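Local coordinates for protein putative aminopeptidase (Leishmania major, PDB 5NTH) that probably removes N-terminal residues from peptides as a manganese-dependent M17-family metalloaminopeptidase, at residues K268-P273 against E360-P365; S381-N386 against K471-D476; P458-P463 against S485-S490. All coordinates share one frame; numbering follows the deposited sequence.

Contact 1 of 3, residues K268-P273 against E360-P365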
loop_
_atom_site.group_PDB
_atom_site.type_symbol
_atom_site.label_atom_id
_atom_site.label_comp_id
_atom_site.label_asym_id
_atom_site.label_seq_id
_atom_site.Cartn_x
_atom_site.Cartn_y
_atom_site.Cartn_z
ATOM N N LYS A 268 -18.348 -5.178 -23.874
ATOM C CA LYS A 268 -18.793 -4.072 -24.736
ATOM C C LYS A 268 -17.746 -2.996 -24.998
ATOM O O LYS A 268 -17.822 -2.257 -25.985
ATOM C CB LYS A 268 -20.085 -3.430 -24.206
ATOM C CG LYS A 268 -19.998 -2.518 -22.975
ATOM C CD LYS A 268 -21.413 -2.129 -22.523
ATOM C CE LYS A 268 -21.468 -1.383 -21.205
ATOM N NZ LYS A 268 -21.246 0.068 -21.431
ATOM N N CYS A 269 -16.767 -2.923 -24.108
ATOM C CA CYS A 269 -15.724 -1.913 -24.190
ATOM C C CYS A 269 -14.578 -2.292 -25.099
ATOM O O CYS A 269 -13.871 -1.434 -25.583
ATOM C CB CYS A 269 -15.161 -1.667 -22.811
ATOM S SG CYS A 269 -14.102 -0.232 -22.818
ATOM N N ALA A 270 -14.399 -3.579 -25.309
ATOM C CA ALA A 270 -13.234 -4.092 -25.979
ATOM C C ALA A 270 -13.182 -3.712 -27.444
ATOM O O ALA A 270 -14.213 -3.515 -28.098
ATOM C CB ALA A 270 -13.196 -5.607 -25.844
ATOM N N GLN A 271 -11.955 -3.620 -27.944
ATOM C CA GLN A 271 -11.709 -3.498 -29.353
ATOM C C GLN A 271 -12.595 -4.480 -30.107
ATOM O O GLN A 271 -13.498 -4.059 -30.811
ATOM C CB GLN A 271 -10.230 -3.726 -29.668
ATOM C CG GLN A 271 -9.888 -3.530 -31.137
ATOM C CD GLN A 271 -8.397 -3.417 -31.402
ATOM O OE1 GLN A 271 -7.579 -3.890 -30.616
ATOM N NE2 GLN A 271 -8.036 -2.789 -32.518
ATOM N N TYR A 272 -12.374 -5.777 -29.943
ATOM C CA TYR A 272 -13.187 -6.757 -30.668
ATOM C C TYR A 272 -14.263 -7.368 -29.778
ATOM O O TYR A 272 -14.007 -7.638 -28.589
ATOM C CB TYR A 272 -12.316 -7.826 -31.319
ATOM C CG TYR A 272 -11.295 -7.191 -32.199
ATOM C CD1 TYR A 272 -11.686 -6.343 -33.241
ATOM C CD2 TYR A 272 -9.936 -7.390 -31.964
ATOM C CE1 TYR A 272 -10.751 -5.721 -34.025
ATOM C CE2 TYR A 272 -8.982 -6.782 -32.757
ATOM C CZ TYR A 272 -9.389 -5.940 -33.772
ATOM O OH TYR A 272 -8.416 -5.341 -34.531
ATOM N N PRO A 273 -15.463 -7.611 -30.356
ATOM C CA PRO A 273 -16.673 -7.813 -29.544
ATOM C C PRO A 273 -16.860 -9.190 -28.885
ATOM O O PRO A 273 -16.142 -10.135 -29.172
ATOM C CB PRO A 273 -17.802 -7.518 -30.533
ATOM C CG PRO A 273 -17.231 -7.885 -31.857
ATOM C CD PRO A 273 -15.751 -7.680 -31.798
ATOM N N GLU A 360 -13.146 -9.742 -24.169
ATOM C CA GLU A 360 -12.033 -9.111 -23.422
ATOM C C GLU A 360 -12.649 -8.193 -22.399
ATOM O O GLU A 360 -13.542 -7.429 -22.735
ATOM C CB GLU A 360 -11.061 -8.290 -24.289
ATOM C CG GLU A 360 -10.015 -7.533 -23.434
ATOM C CD GLU A 360 -8.836 -6.901 -24.181
ATOM O OE1 GLU A 360 -8.526 -7.354 -25.300
ATOM O OE2 GLU A 360 -8.189 -5.957 -23.635
ATOM N N ASN A 361 -12.176 -8.282 -21.159
ATOM C CA ASN A 361 -12.488 -7.288 -20.126
ATOM C C ASN A 361 -11.515 -6.094 -20.210
ATOM O O ASN A 361 -10.398 -6.115 -19.658
ATOM C CB ASN A 361 -12.449 -7.909 -18.727
ATOM C CG ASN A 361 -13.157 -7.046 -17.694
ATOM O OD1 ASN A 361 -13.936 -6.158 -18.041
ATOM N ND2 ASN A 361 -12.893 -7.302 -16.425
ATOM N N ALA A 362 -11.952 -5.068 -20.930
ATOM C CA ALA A 362 -11.109 -3.941 -21.283
ATOM C C ALA A 362 -11.590 -2.735 -20.510
ATOM O O ALA A 362 -12.717 -2.725 -20.014
ATOM C CB ALA A 362 -11.163 -3.684 -22.776
ATOM N N ILE A 363 -10.727 -1.730 -20.403
ATOM C CA ILE A 363 -10.983 -0.544 -19.558
ATOM C C ILE A 363 -11.109 0.666 -20.472
ATOM O O ILE A 363 -10.363 0.790 -21.440
ATOM C CB ILE A 363 -9.902 -0.344 -18.473
ATOM C CG1 ILE A 363 -10.196 0.917 -17.638
ATOM C CG2 ILE A 363 -8.520 -0.266 -19.093
ATOM C CD1 ILE A 363 -9.179 1.231 -16.549
ATOM N N GLY A 364 -12.063 1.545 -20.169
ATOM C CA GLY A 364 -12.419 2.630 -21.086
ATOM C C GLY A 364 -13.761 3.288 -20.810
ATOM O O GLY A 364 -14.400 2.995 -19.806
ATOM N N PRO A 365 -14.201 4.190 -21.706
ATOM C CA PRO A 365 -15.472 4.911 -21.503
ATOM C C PRO A 365 -16.706 4.022 -21.559
ATOM O O PRO A 365 -17.627 4.210 -20.776
ATOM C CB PRO A 365 -15.512 5.903 -22.674
ATOM C CG PRO A 365 -14.116 5.961 -23.194
ATOM C CD PRO A 365 -13.512 4.630 -22.930
HETATM O O HOH W 1 -9.939 -6.877 -27.786
#
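Ala-270 and Ala-362 mark the closest backbone approach, with CA atoms 5.2 Å apart, where the 268-273 loop passes the end of a strand. Ala-362 CB rests on Ala-270 CA at 3.8 Å. The Ala-270 methyl also faces the strand and meets Glu-360 CB, again at 3.8 Å. It lies 3.6 Å from Glu-360 O as well. Cys-269 covers the next part of the chain. Its thiol is turned away from its own backbone N (chi1 -169°), which lays SG against the backbone of Gly-364, 3.7 Å from its CA. The contact is small, about 239 Å² in all, and its direct touches are van der Waals ones. Its polar element is a water that donates to Glu-360 OE1 at 2.9 Å and weakly accepts from Tyr-272 N. The same OE1 forms a salt bridge with Arg-369 of the second subunit. Asn-361 ND2 bonds Asp-303, a manganese ligand, and Thr-387 O. The 268-273 loop joins helix 261-267 to strand 275-282. That strand runs antiparallel beside strand 349-361, whose last residues are Glu-360 and Asn-361, in the mixed sheet of the catalytic domain.

Contact 2 of 3, residues S381-N386 against K471-D476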
loop_
_atom_site.group_PDB
_atom_site.type_symbol
_atom_site.label_atom_id
_atom_site.label_comp_id
_atom_site.label_asym_id
_atom_site.label_seq_id
_atom_site.Cartn_x
_atom_site.Cartn_y
_atom_site.Cartn_z
ATOM N N SER A 381 -31.163 -9.976 -11.869
ATOM C CA SER A 381 -30.471 -8.696 -11.965
ATOM C C SER A 381 -29.201 -8.712 -11.112
ATOM O O SER A 381 -29.207 -9.243 -10.005
ATOM C CB SER A 381 -31.399 -7.564 -11.520
ATOM O OG SER A 381 -31.735 -7.696 -10.154
ATOM N N VAL A 382 -28.120 -8.128 -11.612
ATOM C CA VAL A 382 -26.850 -8.202 -10.903
ATOM C C VAL A 382 -26.274 -6.831 -10.674
ATOM O O VAL A 382 -26.161 -6.046 -11.611
ATOM C CB VAL A 382 -25.814 -9.062 -11.665
ATOM C CG1 VAL A 382 -24.462 -9.028 -10.968
ATOM C CG2 VAL A 382 -26.290 -10.491 -11.727
ATOM N N GLU A 383 -25.881 -6.555 -9.438
ATOM C CA GLU A 383 -25.235 -5.279 -9.126
ATOM C C GLU A 383 -23.714 -5.445 -9.151
ATOM O O GLU A 383 -23.135 -6.068 -8.267
ATOM C CB GLU A 383 -25.669 -4.734 -7.763
ATOM C CG GLU A 383 -25.331 -3.245 -7.622
ATOM C CD GLU A 383 -25.519 -2.681 -6.222
ATOM O OE1 GLU A 383 -25.789 -3.484 -5.295
ATOM O OE2 GLU A 383 -25.375 -1.426 -6.058
ATOM N N VAL A 384 -23.080 -4.854 -10.145
ATOM C CA VAL A 384 -21.643 -4.984 -10.325
ATOM C C VAL A 384 -20.901 -4.147 -9.316
ATOM O O VAL A 384 -20.891 -2.955 -9.427
ATOM C CB VAL A 384 -21.237 -4.527 -11.738
ATOM C CG1 VAL A 384 -19.734 -4.640 -11.936
ATOM C CG2 VAL A 384 -21.968 -5.356 -12.800
ATOM N N MET A 385 -20.253 -4.771 -8.348
ATOM C CA MET A 385 -19.441 -4.051 -7.354
ATOM C C MET A 385 -17.962 -4.030 -7.669
ATOM O O MET A 385 -17.240 -3.134 -7.216
ATOM C CB MET A 385 -19.618 -4.691 -5.994
ATOM C CG MET A 385 -21.047 -4.723 -5.507
ATOM S SD MET A 385 -21.510 -3.134 -4.808
ATOM C CE MET A 385 -21.826 -2.116 -6.242
ATOM N N ASN A 386 -17.504 -5.038 -8.397
ATOM C CA ASN A 386 -16.142 -5.102 -8.861
ATOM C C ASN A 386 -16.136 -5.628 -10.249
ATOM O O ASN A 386 -16.517 -6.787 -10.448
ATOM C CB ASN A 386 -15.288 -6.006 -7.994
ATOM C CG ASN A 386 -13.816 -5.856 -8.319
ATOM O OD1 ASN A 386 -13.403 -6.212 -9.410
ATOM N ND2 ASN A 386 -13.031 -5.283 -7.408
ATOM N N LYS A 471 -26.029 -10.363 -1.019
ATOM C CA LYS A 471 -27.201 -9.504 -0.918
ATOM C C LYS A 471 -26.861 -8.098 -1.445
ATOM O O LYS A 471 -25.825 -7.537 -1.087
ATOM C CB LYS A 471 -27.659 -9.413 0.526
ATOM C CG LYS A 471 -28.238 -10.692 1.116
ATOM C CD LYS A 471 -28.642 -10.489 2.592
ATOM C CE LYS A 471 -29.969 -11.170 2.993
ATOM N NZ LYS A 471 -29.940 -12.667 2.865
ATOM N N SER A 472 -27.718 -7.595 -2.330
ATOM C CA SER A 472 -27.702 -6.233 -2.811
ATOM C C SER A 472 -28.965 -5.494 -2.363
ATOM O O SER A 472 -30.002 -6.063 -2.363
ATOM C CB SER A 472 -27.688 -6.246 -4.329
ATOM O OG SER A 472 -27.852 -4.939 -4.856
ATOM N N PRO A 473 -28.880 -4.202 -2.039
ATOM C CA PRO A 473 -30.072 -3.399 -1.784
ATOM C C PRO A 473 -30.985 -3.077 -2.997
ATOM O O PRO A 473 -32.104 -2.647 -2.792
ATOM C CB PRO A 473 -29.507 -2.078 -1.195
ATOM C CG PRO A 473 -28.047 -2.043 -1.479
ATOM C CD PRO A 473 -27.632 -3.424 -1.915
ATOM N N CYS A 474 -30.514 -3.246 -4.235
ATOM C CA CYS A 474 -31.307 -2.844 -5.418
ATOM C C CYS A 474 -31.254 -3.817 -6.619
ATOM O O CYS A 474 -31.649 -3.502 -7.738
ATOM C CB CYS A 474 -30.848 -1.471 -5.830
ATOM S SG CYS A 474 -29.145 -1.491 -6.433
ATOM N N ALA A 475 -30.789 -5.026 -6.379
ATOM C CA ALA A 475 -30.752 -6.047 -7.420
ATOM C C ALA A 475 -30.806 -7.394 -6.760
ATOM O O ALA A 475 -30.693 -7.517 -5.538
ATOM C CB ALA A 475 -29.493 -5.918 -8.243
ATOM N N ASP A 476 -30.991 -8.413 -7.573
ATOM C CA ASP A 476 -31.129 -9.759 -7.034
ATOM C C ASP A 476 -29.871 -10.201 -6.300
ATOM O O ASP A 476 -29.968 -10.817 -5.249
ATOM C CB ASP A 476 -31.549 -10.747 -8.126
ATOM C CG ASP A 476 -32.954 -10.489 -8.610
ATOM O OD1 ASP A 476 -33.880 -10.322 -7.726
ATOM O OD2 ASP A 476 -33.116 -10.442 -9.868
#
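At the start of a small three-stranded sheet, strand 381-383 meets the loop 471-476 that leads into its parallel neighbour 477-478, and Ser-381 and Asp-476 touch there. Two bonds pair these residues. Ser-381 N donates to Asp-476 OD2 at 2.8 Å, almost straight at 176°, on the anti side of the carboxylate. In return Asp-476 N donates to Ser-381 OG, again at 2.8 Å. The serine hydroxyl sits between its own N and carbonyl carbon (chi1 64°), which turns it to the loop. Ala-475 fills the middle, its CB 4.0 Å from Glu-383 CB and 3.4 Å from Ser-381 OG. Glu-383 reaches across from the strand to Ser-472, its chain extended. Ser-472 OG donates to Glu-383 OE1 at 2.6 Å, coming from above the carboxylate plane, 43° out of it. Ser-472 OG also accepts from Cys-474 N at 3.2 Å, which makes an ST turn. Cys-474 SG lies 3.8 Å from Glu-383 OE2. Outside the segments, Arg-478 forms a salt bridge with Glu-383 OE1, and Asp-476 OD1 bonds Ala-167 N of the third subunit. Glu-383 is buried, and the arginine and serine together would probably stabilise it as a carboxylate. The ST turn probably helps to hold the serine oxygen in place, so one hydroxyl both shapes the loop and joins it to the strand.

Contact 3 of 3, residues P458-P463 against S485-S490; sequences PVLYCP and SSAGSS
Leu-460 and Ser-490 form the tight part of this contact. Ser-490 OG lies 2.8 Å from Leu-460 O and is hydrogen-bonded to it, although its proton has another acceptor within range. The hydroxyl lies on the side of its own backbone N, but its chi1 of -33° is well off a staggered value, so the exact placement of OG is less certain. It also touches Leu-460 CB at 3.7 Å. Val-459 flanks the bond, with CG2 4.0 Å from Ser-490 OG.

The rest is looser. Val-459 CG2 is 4.4 Å from Ser-489 OG, whose own hydrogen bond goes to Asp-512. Leu-460 holds its CG anti to the backbone N (chi1 -174°) and sends CD2 to Ala-487 CB at 4.2 Å. Before Ala-487 the segments part. Ser-485 and Ser-486 make no contact with the 458-463 loop, are partly exposed, and have no modelled hydroxyls. Another subunit also borders this region: Leu-460 packs on Thr-427 of the fourth subunit, and backbone atoms of Ala-487 and Gly-488 bond to that subunit.

Ala-487 holds the N-cap position of helix 488-497. The arrangement is the packing of a helix start against the loop that leaves strand 456-458, outermost in the large sheet within this chain, in the layered alpha/beta catalytic domain of M17 aminopeptidases. Ser-489 touches Thr-420 of the actinonin pocket, and its side chain is about 9 Å from the bound actinonin.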
loop_
_atom_site.group_PDB
_atom_site.type_symbol
_atom_site.label_atom_id
_atom_site.label_comp_id
_atom_site.label_asym_id
_atom_site.label_seq_id
_atom_site.Cartn_x
_atom_site.Cartn_y
_atom_site.Cartn_z
ATOM N N PRO A 458 -12.284 -30.775 -3.945
ATOM C CA PRO A 458 -13.547 -30.160 -3.567
ATOM C C PRO A 458 -13.423 -28.838 -2.836
ATOM O O PRO A 458 -12.591 -28.702 -1.977
ATOM C CB PRO A 458 -14.153 -31.197 -2.601
ATOM C CG PRO A 458 -13.612 -32.501 -3.063
ATOM C CD PRO A 458 -12.201 -32.149 -3.404
ATOM N N VAL A 459 -14.257 -27.877 -3.169
ATOM C CA VAL A 459 -14.420 -26.735 -2.271
ATOM C C VAL A 459 -15.853 -26.605 -1.761
ATOM O O VAL A 459 -16.796 -27.010 -2.418
ATOM C CB VAL A 459 -13.972 -25.385 -2.874
ATOM C CG1 VAL A 459 -12.467 -25.351 -2.978
ATOM C CG2 VAL A 459 -14.669 -25.110 -4.204
ATOM N N LEU A 460 -15.958 -25.964 -0.603
ATOM C CA LEU A 460 -17.198 -25.812 0.123
ATOM C C LEU A 460 -18.394 -25.558 -0.794
ATOM O O LEU A 460 -18.366 -24.637 -1.567
ATOM C CB LEU A 460 -17.045 -24.674 1.121
ATOM C CG LEU A 460 -18.225 -24.463 2.068
ATOM C CD1 LEU A 460 -18.469 -25.696 2.939
ATOM C CD2 LEU A 460 -18.015 -23.219 2.914
ATOM N N TYR A 461 -19.415 -26.417 -0.737
ATOM C CA TYR A 461 -20.699 -26.145 -1.404
ATOM C C TYR A 461 -21.708 -25.831 -0.293
ATOM O O TYR A 461 -22.017 -26.700 0.543
ATOM C CB TYR A 461 -21.171 -27.325 -2.249
ATOM C CG TYR A 461 -22.487 -27.086 -2.983
ATOM C CD1 TYR A 461 -22.512 -26.495 -4.232
ATOM C CD2 TYR A 461 -23.712 -27.471 -2.416
ATOM C CE1 TYR A 461 -23.707 -26.282 -4.893
ATOM C CE2 TYR A 461 -24.918 -27.240 -3.060
ATOM C CZ TYR A 461 -24.900 -26.652 -4.284
ATOM O OH TYR A 461 -26.064 -26.453 -4.900
ATOM N N CYS A 462 -22.204 -24.595 -0.278
ATOM C CA CYS A 462 -23.064 -24.133 0.796
ATOM C C CYS A 462 -23.808 -22.880 0.379
ATOM O O CYS A 462 -23.575 -21.827 0.942
ATOM C CB CYS A 462 -22.245 -23.885 2.066
ATOM S SG CYS A 462 -23.291 -23.778 3.525
ATOM N N PRO A 463 -24.710 -22.992 -0.615
ATOM C CA PRO A 463 -25.450 -21.851 -1.143
ATOM C C PRO A 463 -26.162 -21.010 -0.089
ATOM O O PRO A 463 -26.281 -19.811 -0.269
ATOM C CB PRO A 463 -26.498 -22.497 -2.059
ATOM C CG PRO A 463 -25.927 -23.803 -2.434
ATOM C CD PRO A 463 -25.208 -24.248 -1.192
ATOM N N SER A 485 -12.704 -13.218 2.996
ATOM C CA SER A 485 -12.648 -14.548 3.637
ATOM C C SER A 485 -14.064 -15.161 3.779
ATOM O O SER A 485 -14.514 -15.589 4.873
ATOM C CB SER A 485 -11.948 -14.453 5.005
ATOM N N SER A 486 -14.772 -15.130 2.657
ATOM C CA SER A 486 -16.051 -15.790 2.530
ATOM C C SER A 486 -15.814 -16.741 1.389
ATOM O O SER A 486 -16.303 -16.500 0.294
ATOM C CB SER A 486 -17.169 -14.788 2.185
ATOM N N ALA A 487 -14.974 -17.750 1.618
ATOM C CA ALA A 487 -14.915 -18.937 0.758
ATOM C C ALA A 487 -15.006 -18.558 -0.719
ATOM O O ALA A 487 -15.994 -18.858 -1.402
ATOM C CB ALA A 487 -16.026 -19.907 1.143
ATOM N N GLY A 488 -13.951 -17.909 -1.185
ATOM C CA GLY A 488 -13.966 -17.155 -2.407
ATOM C C GLY A 488 -14.192 -17.950 -3.660
ATOM O O GLY A 488 -14.889 -17.470 -4.551
ATOM N N SER A 489 -13.613 -19.149 -3.758
ATOM C CA SER A 489 -13.832 -19.979 -4.951
ATOM C C SER A 489 -15.243 -20.506 -5.018
ATOM O O SER A 489 -15.799 -20.542 -6.107
ATOM C CB SER A 489 -12.824 -21.140 -5.145
ATOM O OG SER A 489 -13.031 -21.722 -6.444
ATOM N N SER A 490 -15.826 -20.903 -3.891
ATOM C CA SER A 490 -17.213 -21.375 -3.899
ATOM C C SER A 490 -18.160 -20.259 -4.304
ATOM O O SER A 490 -19.086 -20.475 -5.078
ATOM C CB SER A 490 -17.639 -21.887 -2.548
ATOM O OG SER A 490 -16.568 -22.496 -1.856
#

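All three contacts belong to the catalytic domain, at different places around its manganese site. Contact 1 closes along the chain before contact 2 opens. Contacts 2 and 3 interleave: 381-386, 458-463, 471-476, then 485-490. The loop 471-476 thus lies between the two segments of contact 3 in sequence. The centres of contact 1 and contact 2 are about 22 Å apart. Those of contact 2 and contact 3 are about 19 Å apart, and those of contact 1 and contact 3 about 30 Å. None touch. Contacts 1 and 3 border the large mixed sheet, while contact 2 belongs to the small one. Contacts 1 and 2 both meet the third subunit, contact 1 also the second, and contact 3 the fourth, so each lies at or near a subunit interface of the six-chain assembly.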